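Local structure of inactive glucansucrase (Lactobacillus reuteri, 5JBD) at residues E172-S177 and D190-I195; V194-N199 and N215-N220; N234-L239 and T767-M772; R281-D286 and Y319-H324. The protein belongs to glycosyl hydrolase family 70, as an inactive glucansucrase built round a TIM-type barrel and carrying a bound calcium ion. One frame throughout, in Å; residues are numbered along the deposited sequence.

In the fold
Contacts 1 and 2 lie at the surface and share strand 193-197 of a six-stranded antiparallel sheet: a serine-rich turn is fastened at its start, and a loop with an arginine packs along its later part. Contact 3 is partly buried, follows on from both, and brings in a coordinating residue of the calcium site; Asn220 of contact 2 bonds Glu237 there. Contact 4 is the buried one, in the parallel barrel sheet, and meets contact 3 through Ser235 and Asp286. Chemistry changes with place: one carboxylate grips backbone and hydroxyl in contact 1, water and main-chain oxygens meet arginines in contacts 2 and 3, and a salt-bridge network extends strand pairing in contact 4.

Contact 1: E172-S177 and D190-I195; sequences ELSLQS and DSDQVI
Ser174 swings OG to the far side of CA-CB from its own N (chi1 177°), while Asp192 keeps CG close to its backbone N (chi1 -86°), and the hydroxyl and carboxylate thereby meet. The result is an ST turn held by an acid that lies just ahead of strand 193-197 in an antiparallel sheet. Ser174 OG accepts from Gln176 N at 3.0 Å and donates to Asp192 OD2 at 2.6 Å, on the syn side of that oxygen. The second carboxylate oxygen serves the next residue: Leu175 N reaches the syn lone pair of Asp192 OD1 at 2.9 Å, almost straight at 170°. Two successive residues thus grip both oxygens and fix the rotation of the carboxylate where the 3-10 segment 175-177 begins. Arg766, from the neighbouring strand 758-767, adds a salt bridge to OD1 and also binds the carbonyls of Leu173 and Ser191, tying the two segments together from outside. Leu175 runs alongside Asp192 in the opposite sense, and its CD1 ends at Ser191, whose OG is bonded to Asn769 N. There Leu175 CD1 rests 3.6 Å from Ser191 CB.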
loop_
_atom_site.group_PDB
_atom_site.type_symbol
_atom_site.label_atom_id
_atom_site.label_comp_id
_atom_site.label_asym_id
_atom_site.label_seq_id
_atom_site.Cartn_x
_atom_site.Cartn_y
_atom_site.Cartn_z
ATOM N N GLU A 172 -9.874 1.175 22.382
ATOM C CA GLU A 172 -9.941 0.330 21.186
ATOM C C GLU A 172 -9.043 -0.915 21.278
ATOM O O GLU A 172 -9.229 -1.864 20.516
ATOM C CB GLU A 172 -9.603 1.152 19.948
ATOM C CG GLU A 172 -10.599 2.287 19.712
ATOM C CD GLU A 172 -10.297 3.100 18.462
ATOM O OE1 GLU A 172 -9.172 2.989 17.916
ATOM O OE2 GLU A 172 -11.193 3.866 18.027
ATOM N N LEU A 173 -8.076 -0.881 22.203
ATOM C CA LEU A 173 -7.209 -2.015 22.562
ATOM C C LEU A 173 -6.153 -2.323 21.499
ATOM O O LEU A 173 -6.133 -3.401 20.917
ATOM C CB LEU A 173 -8.029 -3.264 22.922
ATOM C CG LEU A 173 -9.115 -3.110 23.989
ATOM C CD1 LEU A 173 -9.881 -4.420 24.122
ATOM C CD2 LEU A 173 -8.537 -2.700 25.335
ATOM N N SER A 174 -5.283 -1.350 21.240
ATOM C CA SER A 174 -4.150 -1.544 20.337
ATOM C C SER A 174 -3.158 -2.527 20.930
ATOM O O SER A 174 -2.896 -2.508 22.125
ATOM C CB SER A 174 -3.427 -0.225 20.059
ATOM O OG SER A 174 -2.290 -0.441 19.229
ATOM N N LEU A 175 -2.576 -3.355 20.074
ATOM C CA LEU A 175 -1.470 -4.217 20.484
ATOM C C LEU A 175 -0.218 -3.403 20.898
ATOM O O LEU A 175 0.612 -3.898 21.653
ATOM C CB LEU A 175 -1.145 -5.233 19.378
ATOM C CG LEU A 175 -2.289 -6.165 18.945
ATOM C CD1 LEU A 175 -1.905 -6.939 17.686
ATOM C CD2 LEU A 175 -2.646 -7.135 20.050
ATOM N N GLN A 176 -0.115 -2.153 20.433
ATOM C CA GLN A 176 0.929 -1.195 20.866
ATOM C C GLN A 176 1.025 -0.968 22.358
ATOM O O GLN A 176 2.103 -0.596 22.850
ATOM C CB GLN A 176 0.730 0.181 20.227
ATOM C CG GLN A 176 1.129 0.247 18.759
ATOM C CD GLN A 176 0.943 1.643 18.140
ATOM O OE1 GLN A 176 1.737 2.073 17.297
ATOM N NE2 GLN A 176 -0.082 2.367 18.583
ATOM N N SER A 177 -0.075 -1.188 23.073
ATOM C CA SER A 177 -0.119 -0.912 24.502
ATOM C C SER A 177 0.434 -2.037 25.368
ATOM O O SER A 177 0.456 -1.901 26.593
ATOM C CB SER A 177 -1.562 -0.670 24.931
ATOM O OG SER A 177 -2.260 -1.910 24.949
ATOM N N ASP A 190 -0.757 -4.979 12.040
ATOM C CA ASP A 190 -1.635 -5.902 11.309
ATOM C C ASP A 190 -2.900 -6.251 12.053
ATOM O O ASP A 190 -4.001 -6.163 11.503
ATOM C CB ASP A 190 -0.912 -7.222 11.017
ATOM C CG ASP A 190 0.228 -7.071 10.050
ATOM O OD1 ASP A 190 0.211 -6.131 9.235
ATOM O OD2 ASP A 190 1.135 -7.936 10.092
ATOM N N SER A 191 -2.744 -6.626 13.315
ATOM C CA SER A 191 -3.876 -7.109 14.083
ATOM C C SER A 191 -4.555 -6.027 14.983
ATOM O O SER A 191 -5.231 -6.350 15.958
ATOM C CB SER A 191 -3.460 -8.416 14.759
ATOM O OG SER A 191 -3.322 -9.411 13.705
ATOM N N ASP A 192 -4.410 -4.752 14.596
ATOM C CA ASP A 192 -5.236 -3.639 15.134
ATOM C C ASP A 192 -6.441 -3.414 14.221
ATOM O O ASP A 192 -6.444 -2.527 13.370
ATOM C CB ASP A 192 -4.402 -2.350 15.301
ATOM C CG ASP A 192 -3.676 -2.281 16.636
ATOM O OD1 ASP A 192 -3.745 -3.249 17.444
ATOM O OD2 ASP A 192 -3.032 -1.240 16.888
ATOM N N GLN A 193 -7.452 -4.257 14.396
ATOM C CA GLN A 193 -8.598 -4.323 13.498
ATOM C C GLN A 193 -9.886 -4.527 14.244
ATOM O O GLN A 193 -9.936 -5.112 15.327
ATOM C CB GLN A 193 -8.492 -5.504 12.524
ATOM C CG GLN A 193 -7.211 -5.620 11.722
ATOM C CD GLN A 193 -7.085 -4.599 10.616
ATOM O OE1 GLN A 193 -8.065 -3.970 10.193
ATOM N NE2 GLN A 193 -5.864 -4.435 10.120
ATOM N N VAL A 194 -10.944 -4.095 13.580
ATOM C CA VAL A 194 -12.286 -4.380 13.964
ATOM C C VAL A 194 -13.024 -4.861 12.701
ATOM O O VAL A 194 -12.797 -4.338 11.612
ATOM C CB VAL A 194 -12.815 -3.069 14.611
ATOM C CG1 VAL A 194 -13.955 -2.439 13.847
ATOM C CG2 VAL A 194 -13.015 -3.232 16.115
ATOM N N ILE A 195 -13.888 -5.858 12.832
ATOM C CA ILE A 195 -14.775 -6.265 11.716
ATOM C C ILE A 195 -16.164 -5.651 11.869
ATOM O O ILE A 195 -16.605 -5.394 12.985
ATOM C CB ILE A 195 -14.931 -7.797 11.572
ATOM C CG1 ILE A 195 -15.485 -8.452 12.849
ATOM C CG2 ILE A 195 -13.591 -8.424 11.181
ATOM C CD1 ILE A 195 -15.784 -9.941 12.696
#

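Contact 2: V194-N199 and N215-N220; sequences VIFVNN and NYRLMN
Asn198 OD1 is gripped from two sources where Arg217 comes near: Ser214 N donates to it, and a water gives it a weak bond at 2.9 Å. The same water accepts from Arg217 NH1 at 3.1 Å, lying in the guanidinium plane at its edge, and so bridges the amide and the guanidinium. These two flat groups are turned 62° apart. Arg217 reaches this point because its chain runs extended from CG to NE, stretching from the loop to the strand. On the way Arg217 CD passes 3.3 Å from Phe196 O, a carbonyl that then lies over a face of the guanidinium and is not a hydrogen-bond acceptor for NE. Phe196 CB sits over the same face, offset toward the rim, with Arg217 NH2 at 3.7 Å from that carbon; the same NH2 lies at the edge of the phenyl ring, near its plane, so no cation-pi stack forms. The other two nitrogens donate to main-chain oxygens: NE to Gln841, NH2 to Ala212 and Ala838. With all three nitrogens engaged, the group is held flat against the strand. Farther along, Met219, bent at its thioether (chi3 72°), crosses Ile195 and lays SD 4.1 Å from Ile195 CG2, an apolar touch. What emerges is a long connection between two strands of one antiparallel sheet, 193-197 and 242-244, folding back on the first of them, with an arginine collecting backbone carbonyls at the join.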
loop_
_atom_site.group_PDB
_atom_site.type_symbol
_atom_site.label_atom_id
_atom_site.label_comp_id
_atom_site.label_asym_id
_atom_site.label_seq_id
_atom_site.Cartn_x
_atom_site.Cartn_y
_atom_site.Cartn_z
ATOM N N VAL A 194 -10.944 -4.095 13.580
ATOM C CA VAL A 194 -12.286 -4.380 13.964
ATOM C C VAL A 194 -13.024 -4.861 12.701
ATOM O O VAL A 194 -12.797 -4.338 11.612
ATOM C CB VAL A 194 -12.815 -3.069 14.611
ATOM C CG1 VAL A 194 -13.955 -2.439 13.847
ATOM C CG2 VAL A 194 -13.015 -3.232 16.115
ATOM N N ILE A 195 -13.888 -5.858 12.832
ATOM C CA ILE A 195 -14.775 -6.265 11.716
ATOM C C ILE A 195 -16.164 -5.651 11.869
ATOM O O ILE A 195 -16.605 -5.394 12.985
ATOM C CB ILE A 195 -14.931 -7.797 11.572
ATOM C CG1 ILE A 195 -15.485 -8.452 12.849
ATOM C CG2 ILE A 195 -13.591 -8.424 11.181
ATOM C CD1 ILE A 195 -15.784 -9.941 12.696
ATOM N N PHE A 196 -16.845 -5.441 10.747
ATOM C CA PHE A 196 -18.248 -5.009 10.739
ATOM C C PHE A 196 -19.139 -6.244 10.645
ATOM O O PHE A 196 -18.978 -7.070 9.722
ATOM C CB PHE A 196 -18.539 -4.092 9.546
ATOM C CG PHE A 196 -17.679 -2.856 9.479
ATOM C CD1 PHE A 196 -17.103 -2.291 10.611
ATOM C CD2 PHE A 196 -17.462 -2.240 8.257
ATOM C CE1 PHE A 196 -16.336 -1.151 10.523
ATOM C CE2 PHE A 196 -16.693 -1.087 8.162
ATOM C CZ PHE A 196 -16.125 -0.547 9.298
ATOM N N VAL A 197 -20.065 -6.372 11.600
ATOM C CA VAL A 197 -20.961 -7.538 11.678
ATOM C C VAL A 197 -22.411 -7.115 11.574
ATOM O O VAL A 197 -22.743 -5.940 11.794
ATOM C CB VAL A 197 -20.762 -8.381 12.964
ATOM C CG1 VAL A 197 -19.302 -8.823 13.111
ATOM C CG2 VAL A 197 -21.266 -7.667 14.217
ATOM N N ASN A 198 -23.259 -8.081 11.241
ATOM C CA ASN A 198 -24.691 -7.847 11.095
ATOM C C ASN A 198 -25.353 -7.611 12.448
ATOM O O ASN A 198 -24.975 -8.205 13.456
ATOM C CB ASN A 198 -25.386 -9.013 10.370
ATOM C CG ASN A 198 -25.044 -9.079 8.891
ATOM O OD1 ASN A 198 -24.386 -8.193 8.344
ATOM N ND2 ASN A 198 -25.483 -10.147 8.234
ATOM N N ASN A 199 -26.332 -6.718 12.452
ATOM C CA ASN A 199 -27.069 -6.400 13.661
ATOM C C ASN A 199 -28.427 -5.790 13.312
ATOM O O ASN A 199 -28.543 -4.572 13.100
ATOM C CB ASN A 199 -26.262 -5.460 14.568
ATOM C CG ASN A 199 -26.986 -5.148 15.869
ATOM O OD1 ASN A 199 -27.999 -5.781 16.198
ATOM N ND2 ASN A 199 -26.479 -4.168 16.612
ATOM N N ASN A 215 -24.965 -9.953 3.333
ATOM C CA ASN A 215 -24.999 -11.402 3.117
ATOM C C ASN A 215 -23.642 -11.931 2.617
ATOM O O ASN A 215 -23.526 -13.116 2.380
ATOM C CB ASN A 215 -26.081 -11.756 2.095
ATOM C CG ASN A 215 -27.483 -11.502 2.613
ATOM O OD1 ASN A 215 -28.310 -10.944 1.902
ATOM N ND2 ASN A 215 -27.753 -11.888 3.860
ATOM N N TYR A 216 -22.654 -11.055 2.434
ATOM C CA TYR A 216 -21.362 -11.435 1.886
ATOM C C TYR A 216 -20.288 -11.340 2.969
ATOM O O TYR A 216 -20.350 -12.100 3.934
ATOM C CB TYR A 216 -21.103 -10.647 0.597
ATOM C CG TYR A 216 -22.113 -11.087 -0.437
ATOM C CD1 TYR A 216 -21.926 -12.269 -1.144
ATOM C CD2 TYR A 216 -23.301 -10.380 -0.637
ATOM C CE1 TYR A 216 -22.872 -12.725 -2.049
ATOM C CE2 TYR A 216 -24.257 -10.823 -1.558
ATOM C CZ TYR A 216 -24.038 -12.001 -2.253
ATOM O OH TYR A 216 -24.964 -12.464 -3.171
ATOM N N ARG A 217 -19.346 -10.413 2.859
ATOM C CA ARG A 217 -18.215 -10.362 3.775
ATOM C C ARG A 217 -17.518 -11.733 3.910
ATOM O O ARG A 217 -17.186 -12.165 5.020
ATOM C CB ARG A 217 -18.627 -9.793 5.158
ATOM C CG ARG A 217 -19.091 -8.329 5.129
ATOM C CD ARG A 217 -19.142 -7.681 6.520
ATOM N NE ARG A 217 -19.520 -6.263 6.454
ATOM C CZ ARG A 217 -20.672 -5.711 6.890
ATOM N NH1 ARG A 217 -21.623 -6.423 7.501
ATOM N NH2 ARG A 217 -20.866 -4.405 6.729
ATOM N N LEU A 218 -17.320 -12.420 2.787
ATOM C CA LEU A 218 -16.560 -13.678 2.797
ATOM C C LEU A 218 -15.113 -13.261 2.959
ATOM O O LEU A 218 -14.539 -12.664 2.054
ATOM C CB LEU A 218 -16.759 -14.473 1.511
ATOM C CG LEU A 218 -18.200 -14.871 1.176
ATOM C CD1 LEU A 218 -18.244 -15.785 -0.040
ATOM C CD2 LEU A 218 -18.927 -15.521 2.350
ATOM N N MET A 219 -14.555 -13.480 4.145
ATOM C CA MET A 219 -13.196 -13.014 4.445
ATOM C C MET A 219 -12.176 -14.139 4.244
ATOM O O MET A 219 -12.493 -15.299 4.396
ATOM C CB MET A 219 -13.106 -12.483 5.870
ATOM C CG MET A 219 -13.960 -11.239 6.078
ATOM S SD MET A 219 -13.718 -10.522 7.694
ATOM C CE MET A 219 -12.097 -9.822 7.596
ATOM N N ASN A 220 -10.969 -13.751 3.873
ATOM C CA ASN A 220 -9.830 -14.657 3.741
ATOM C C ASN A 220 -9.996 -15.641 2.578
ATOM O O ASN A 220 -9.375 -16.701 2.576
ATOM C CB ASN A 220 -9.548 -15.409 5.064
ATOM C CG ASN A 220 -9.508 -14.486 6.269
ATOM O OD1 ASN A 220 -8.646 -13.615 6.388
ATOM N ND2 ASN A 220 -10.455 -14.668 7.168
HETATM O O HOH W 1 -21.901 -9.475 7.652
#

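Contact 3: N234-L239 and T767-M772; sequences NSPELL and TNNRGM. With CA (calcium ion), chain C.
Arg770 starts with CB pointing away from the 234-239 loop and ends with its guanidinium against it, the bend at chi3 (58°) bringing it round. Arg770 CG lies 4.3 Å from Pro236 CB, and Arg770 CD passes 3.4 Å from Asn234 OD1. That oxygen, bonded to Asn231 ND2, sits over one face of the guanidinium, 3.1 Å from Arg770 CZ, above the plane and not on an N-H. At the tip, Arg770 NH1 makes a weak bond to Ser235 O at 3.3 Å and also donates to an in-plane water held by Asn234 O. The arginine belongs to a type I beta turn, Asn768 to Gly771, whose first residue adds an Asx turn: Asn768 OD1 takes the N-H groups of Arg770 and Met772 from opposite faces of its amide. This turn docks on the calcium-binding loop. Asn769 O accepts from Leu238 N at 3.0 Å, in the carbonyl plane (N-H...O 154°), while Asn769 ND2 lies 3.5 Å from Pro236 CB. The residue between, Glu237, binds calcium through its backbone O and through OE2, each at 2.3 Å from the ion; Asp243, Asn287, Asn751 and water contribute to the site, and Asn220 N holds Glu237 OE1.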
loop_
_atom_site.group_PDB
_atom_site.type_symbol
_atom_site.label_atom_id
_atom_site.label_comp_id
_atom_site.label_asym_id
_atom_site.label_seq_id
_atom_site.Cartn_x
_atom_site.Cartn_y
_atom_site.Cartn_z
ATOM N N ASN A 234 -2.757 -19.255 4.276
ATOM C CA ASN A 234 -3.135 -18.440 5.424
ATOM C C ASN A 234 -2.843 -16.966 5.198
ATOM O O ASN A 234 -2.281 -16.312 6.079
ATOM C CB ASN A 234 -2.459 -18.970 6.698
ATOM C CG ASN A 234 -3.084 -18.419 7.965
ATOM O OD1 ASN A 234 -4.318 -18.381 8.106
ATOM N ND2 ASN A 234 -2.241 -17.990 8.898
ATOM N N SER A 235 -3.245 -16.443 4.036
ATOM C CA SER A 235 -3.023 -15.028 3.707
ATOM C C SER A 235 -4.190 -14.173 4.233
ATOM O O SER A 235 -5.345 -14.486 3.948
ATOM C CB SER A 235 -2.859 -14.833 2.200
ATOM O OG SER A 235 -2.281 -13.572 1.938
ATOM N N PRO A 236 -3.896 -13.103 4.998
ATOM C CA PRO A 236 -4.968 -12.389 5.724
ATOM C C PRO A 236 -5.819 -11.450 4.877
ATOM O O PRO A 236 -5.336 -10.856 3.900
ATOM C CB PRO A 236 -4.193 -11.582 6.779
ATOM C CG PRO A 236 -2.873 -11.311 6.134
ATOM C CD PRO A 236 -2.563 -12.546 5.328
ATOM N N GLU A 237 -7.078 -11.305 5.275
ATOM C CA GLU A 237 -7.991 -10.365 4.628
ATOM C C GLU A 237 -7.604 -8.912 4.913
ATOM O O GLU A 237 -7.736 -8.049 4.027
ATOM C CB GLU A 237 -9.428 -10.595 5.107
ATOM C CG GLU A 237 -10.488 -9.722 4.406
ATOM C CD GLU A 237 -10.534 -9.966 2.918
ATOM O OE1 GLU A 237 -10.780 -11.137 2.551
ATOM O OE2 GLU A 237 -10.272 -9.025 2.125
ATOM N N LEU A 238 -7.144 -8.643 6.135
ATOM C CA LEU A 238 -6.981 -7.258 6.621
ATOM C C LEU A 238 -5.524 -6.800 6.682
ATOM O O LEU A 238 -4.649 -7.536 7.169
ATOM C CB LEU A 238 -7.621 -7.126 8.004
ATOM C CG LEU A 238 -9.085 -7.575 8.112
ATOM C CD1 LEU A 238 -9.596 -7.462 9.543
ATOM C CD2 LEU A 238 -9.990 -6.790 7.176
ATOM N N LEU A 239 -5.278 -5.594 6.170
ATOM C CA LEU A 239 -3.984 -4.908 6.260
ATOM C C LEU A 239 -4.113 -3.618 7.074
ATOM O O LEU A 239 -3.653 -3.552 8.222
ATOM C CB LEU A 239 -3.444 -4.585 4.860
ATOM C CG LEU A 239 -3.114 -5.776 3.959
ATOM C CD1 LEU A 239 -2.701 -5.284 2.575
ATOM C CD2 LEU A 239 -2.026 -6.649 4.591
ATOM N N THR A 767 -10.779 -7.826 16.362
ATOM C CA THR A 767 -10.193 -9.007 15.722
ATOM C C THR A 767 -8.737 -8.832 15.324
ATOM O O THR A 767 -8.214 -7.711 15.289
ATOM C CB THR A 767 -10.960 -9.385 14.435
ATOM O OG1 THR A 767 -10.764 -8.380 13.431
ATOM C CG2 THR A 767 -12.445 -9.567 14.717
ATOM N N ASN A 768 -8.107 -9.966 14.995
ATOM C CA ASN A 768 -6.809 -9.968 14.318
ATOM C C ASN A 768 -7.011 -9.694 12.815
ATOM O O ASN A 768 -8.134 -9.390 12.372
ATOM C CB ASN A 768 -6.064 -11.294 14.582
ATOM C CG ASN A 768 -6.720 -12.508 13.931
ATOM O OD1 ASN A 768 -7.619 -12.399 13.093
ATOM N ND2 ASN A 768 -6.259 -13.692 14.324
ATOM N N ASN A 769 -5.941 -9.830 12.035
ATOM C CA ASN A 769 -5.994 -9.542 10.594
ATOM C C ASN A 769 -6.749 -10.578 9.735
ATOM O O ASN A 769 -6.893 -10.384 8.527
ATOM C CB ASN A 769 -4.596 -9.285 10.037
ATOM C CG ASN A 769 -3.682 -10.500 10.118
ATOM O OD1 ASN A 769 -4.044 -11.545 10.662
ATOM N ND2 ASN A 769 -2.470 -10.338 9.617
ATOM N N ARG A 770 -7.227 -11.657 10.349
ATOM C CA ARG A 770 -8.142 -12.590 9.685
ATOM C C ARG A 770 -9.617 -12.443 10.122
ATOM O O ARG A 770 -10.465 -13.241 9.735
ATOM C CB ARG A 770 -7.679 -14.027 9.903
ATOM C CG ARG A 770 -6.266 -14.318 9.426
ATOM C CD ARG A 770 -5.945 -15.812 9.557
ATOM N NE ARG A 770 -6.887 -16.652 8.811
ATOM C CZ ARG A 770 -6.913 -16.793 7.484
ATOM N NH1 ARG A 770 -6.055 -16.153 6.682
ATOM N NH2 ARG A 770 -7.811 -17.596 6.937
ATOM N N GLY A 771 -9.945 -11.415 10.902
ATOM C CA GLY A 771 -11.321 -11.250 11.393
ATOM C C GLY A 771 -11.737 -12.234 12.480
ATOM O O GLY A 771 -12.917 -12.409 12.737
ATOM N N MET A 772 -10.769 -12.868 13.135
ATOM C CA MET A 772 -11.049 -13.712 14.284
ATOM C C MET A 772 -10.906 -12.862 15.540
ATOM O O MET A 772 -9.949 -12.106 15.672
ATOM C CB MET A 772 -10.081 -14.898 14.335
ATOM C CG MET A 772 -10.178 -15.808 13.112
ATOM S SD MET A 772 -11.825 -16.544 12.869
ATOM C CE MET A 772 -12.055 -16.343 11.096
HETATM CA CA CA C . -8.864 -7.196 2.189
HETATM O O HOH W 2 -3.639 -14.735 7.705
HETATM O O HOH W 3 -1.997 -7.903 7.921
HETATM O O HOH W 4 -10.205 -6.024 0.567
#

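Contact 4: R281-D286 and Y319-H324; sequences RVDAAD and YNEGYH
At the ends of two parallel barrel strands Arg281, Asp283 and Glu321 form a salt-bridge network. Val282 N donates to Tyr319 O at 2.8 Å, and Glu321 N to Val282 O at 2.9 Å. Beside this pairing, Arg281 CA lies over one face of the Tyr319 ring, and CB and CG run past its CE2 corner, Arg281 CB 3.5 Å from Tyr319 CE2, with guanidinium and ring planes 87° apart. With CG anti to its backbone N and a bend at chi2 (-84°), Arg281 turns one guanidinium face to Glu321 CB. Its NH1 binds Asp283 OD1 in plane at 2.9 Å and also pairs with Asp747, whereas the bridge from Arg281 NH2 to Glu321 OE2 is long, 3.9 Å, and rests on charge alone. Glu321 OE1 is instead fixed by Ala284 N at 2.8 Å, met nearly along its C-O bond. In this TIM-type barrel strand 279-282 lies between 319-320 and 743-748, a neighbour from late in the chain, consistent with the circularly permuted barrel of family 70. On the other face of the sheet Asn320 OD1, buried with no polar partner in the model, presses 3.3 Å from Val282 CG2. Beyond the strands Asp286 OD2 accepts from His324 N and, at 2.9 Å, from His324 ND1, both on one face of the carboxylate, which stands 80° from the imidazole.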
loop_
_atom_site.group_PDB
_atom_site.type_symbol
_atom_site.label_atom_id
_atom_site.label_comp_id
_atom_site.label_asym_id
_atom_site.label_seq_id
_atom_site.Cartn_x
_atom_site.Cartn_y
_atom_site.Cartn_z
ATOM N N ARG A 281 -0.568 -3.087 -12.258
ATOM C CA ARG A 281 0.155 -3.647 -11.138
ATOM C C ARG A 281 -0.886 -3.791 -10.038
ATOM O O ARG A 281 -1.470 -2.795 -9.614
ATOM C CB ARG A 281 1.320 -2.730 -10.742
ATOM C CG ARG A 281 2.185 -3.220 -9.599
ATOM C CD ARG A 281 1.611 -2.862 -8.237
ATOM N NE ARG A 281 2.553 -3.061 -7.133
ATOM C CZ ARG A 281 2.271 -2.813 -5.850
ATOM N NH1 ARG A 281 1.075 -2.360 -5.496
ATOM N NH2 ARG A 281 3.198 -2.991 -4.920
ATOM N N VAL A 282 -1.141 -5.016 -9.580
ATOM C CA VAL A 282 -2.260 -5.272 -8.676
ATOM C C VAL A 282 -1.805 -5.261 -7.213
ATOM O O VAL A 282 -1.142 -6.200 -6.739
ATOM C CB VAL A 282 -2.986 -6.581 -9.028
ATOM C CG1 VAL A 282 -4.199 -6.770 -8.128
ATOM C CG2 VAL A 282 -3.404 -6.574 -10.498
ATOM N N ASP A 283 -2.144 -4.178 -6.511
ATOM C CA ASP A 283 -1.752 -4.004 -5.112
ATOM C C ASP A 283 -2.467 -4.991 -4.204
ATOM O O ASP A 283 -3.672 -5.247 -4.374
ATOM C CB ASP A 283 -2.100 -2.586 -4.650
ATOM C CG ASP A 283 -1.627 -2.295 -3.231
ATOM O OD1 ASP A 283 -0.397 -2.332 -2.982
ATOM O OD2 ASP A 283 -2.493 -2.027 -2.384
ATOM N N ALA A 284 -1.734 -5.566 -3.254
ATOM C CA ALA A 284 -2.328 -6.425 -2.205
ATOM C C ALA A 284 -3.121 -7.608 -2.765
ATOM O O ALA A 284 -4.193 -7.982 -2.260
ATOM C CB ALA A 284 -3.200 -5.570 -1.269
ATOM N N ALA A 285 -2.598 -8.203 -3.833
ATOM C CA ALA A 285 -3.292 -9.318 -4.505
ATOM C C ALA A 285 -3.468 -10.546 -3.620
ATOM O O ALA A 285 -4.338 -11.364 -3.919
ATOM C CB ALA A 285 -2.581 -9.704 -5.784
ATOM N N ASP A 286 -2.701 -10.652 -2.527
ATOM C CA ASP A 286 -2.885 -11.729 -1.552
ATOM C C ASP A 286 -3.915 -11.426 -0.462
ATOM O O ASP A 286 -4.162 -12.278 0.388
ATOM C CB ASP A 286 -1.560 -12.116 -0.835
ATOM C CG ASP A 286 -0.403 -12.477 -1.802
ATOM O OD1 ASP A 286 -0.654 -12.758 -2.988
ATOM O OD2 ASP A 286 0.763 -12.490 -1.325
ATOM N N TYR A 319 0.617 -7.619 -13.487
ATOM C CA TYR A 319 1.468 -8.292 -12.504
ATOM C C TYR A 319 0.997 -8.027 -11.083
ATOM O O TYR A 319 0.668 -6.866 -10.736
ATOM C CB TYR A 319 2.952 -7.904 -12.688
ATOM C CG TYR A 319 3.261 -6.462 -13.099
ATOM C CD1 TYR A 319 3.217 -6.071 -14.442
ATOM C CD2 TYR A 319 3.690 -5.516 -12.162
ATOM C CE1 TYR A 319 3.514 -4.764 -14.835
ATOM C CE2 TYR A 319 3.993 -4.211 -12.547
ATOM C CZ TYR A 319 3.910 -3.840 -13.891
ATOM O OH TYR A 319 4.228 -2.549 -14.292
ATOM N N ASN A 320 0.957 -9.091 -10.276
ATOM C CA ASN A 320 0.340 -9.064 -8.944
ATOM C C ASN A 320 1.368 -8.929 -7.860
ATOM O O ASN A 320 2.308 -9.709 -7.819
ATOM C CB ASN A 320 -0.460 -10.352 -8.684
ATOM C CG ASN A 320 -1.688 -10.477 -9.567
ATOM O OD1 ASN A 320 -2.053 -9.542 -10.271
ATOM N ND2 ASN A 320 -2.313 -11.655 -9.556
ATOM N N GLU A 321 1.169 -7.970 -6.950
ATOM C CA GLU A 321 2.057 -7.813 -5.806
ATOM C C GLU A 321 1.689 -8.822 -4.747
ATOM O O GLU A 321 0.556 -8.865 -4.304
ATOM C CB GLU A 321 1.954 -6.430 -5.185
ATOM C CG GLU A 321 2.890 -6.222 -3.984
ATOM C CD GLU A 321 2.244 -5.590 -2.769
ATOM O OE1 GLU A 321 1.015 -5.360 -2.745
ATOM O OE2 GLU A 321 2.977 -5.302 -1.819
ATOM N N GLY A 322 2.668 -9.607 -4.315
ATOM C CA GLY A 322 2.463 -10.504 -3.182
ATOM C C GLY A 322 3.729 -11.181 -2.700
ATOM O O GLY A 322 4.671 -11.340 -3.460
ATOM N N TYR A 323 3.721 -11.570 -1.427
ATOM C CA TYR A 323 4.857 -12.163 -0.731
ATOM C C TYR A 323 4.569 -13.630 -0.311
ATOM O O TYR A 323 5.338 -14.224 0.452
ATOM C CB TYR A 323 5.233 -11.285 0.481
ATOM C CG TYR A 323 5.806 -9.930 0.073
ATOM C CD1 TYR A 323 4.974 -8.837 -0.159
ATOM C CD2 TYR A 323 7.180 -9.745 -0.098
ATOM C CE1 TYR A 323 5.497 -7.595 -0.539
ATOM C CE2 TYR A 323 7.709 -8.509 -0.479
ATOM C CZ TYR A 323 6.859 -7.441 -0.710
ATOM O OH TYR A 323 7.377 -6.216 -1.102
ATOM N N HIS A 324 3.490 -14.214 -0.844
ATOM C CA HIS A 324 3.121 -15.615 -0.604
ATOM C C HIS A 324 3.383 -16.467 -1.845
ATOM O O HIS A 324 2.727 -16.291 -2.876
ATOM C CB HIS A 324 1.645 -15.722 -0.256
ATOM C CG HIS A 324 1.299 -15.144 1.077
ATOM N ND1 HIS A 324 1.087 -13.797 1.267
ATOM C CD2 HIS A 324 1.135 -15.730 2.288
ATOM C CE1 HIS A 324 0.811 -13.577 2.538
ATOM N NE2 HIS A 324 0.829 -14.731 3.178
HETATM O O HOH W 5 1.981 -13.596 -3.988
HETATM O O HOH W 6 -0.339 -9.124 -1.653
#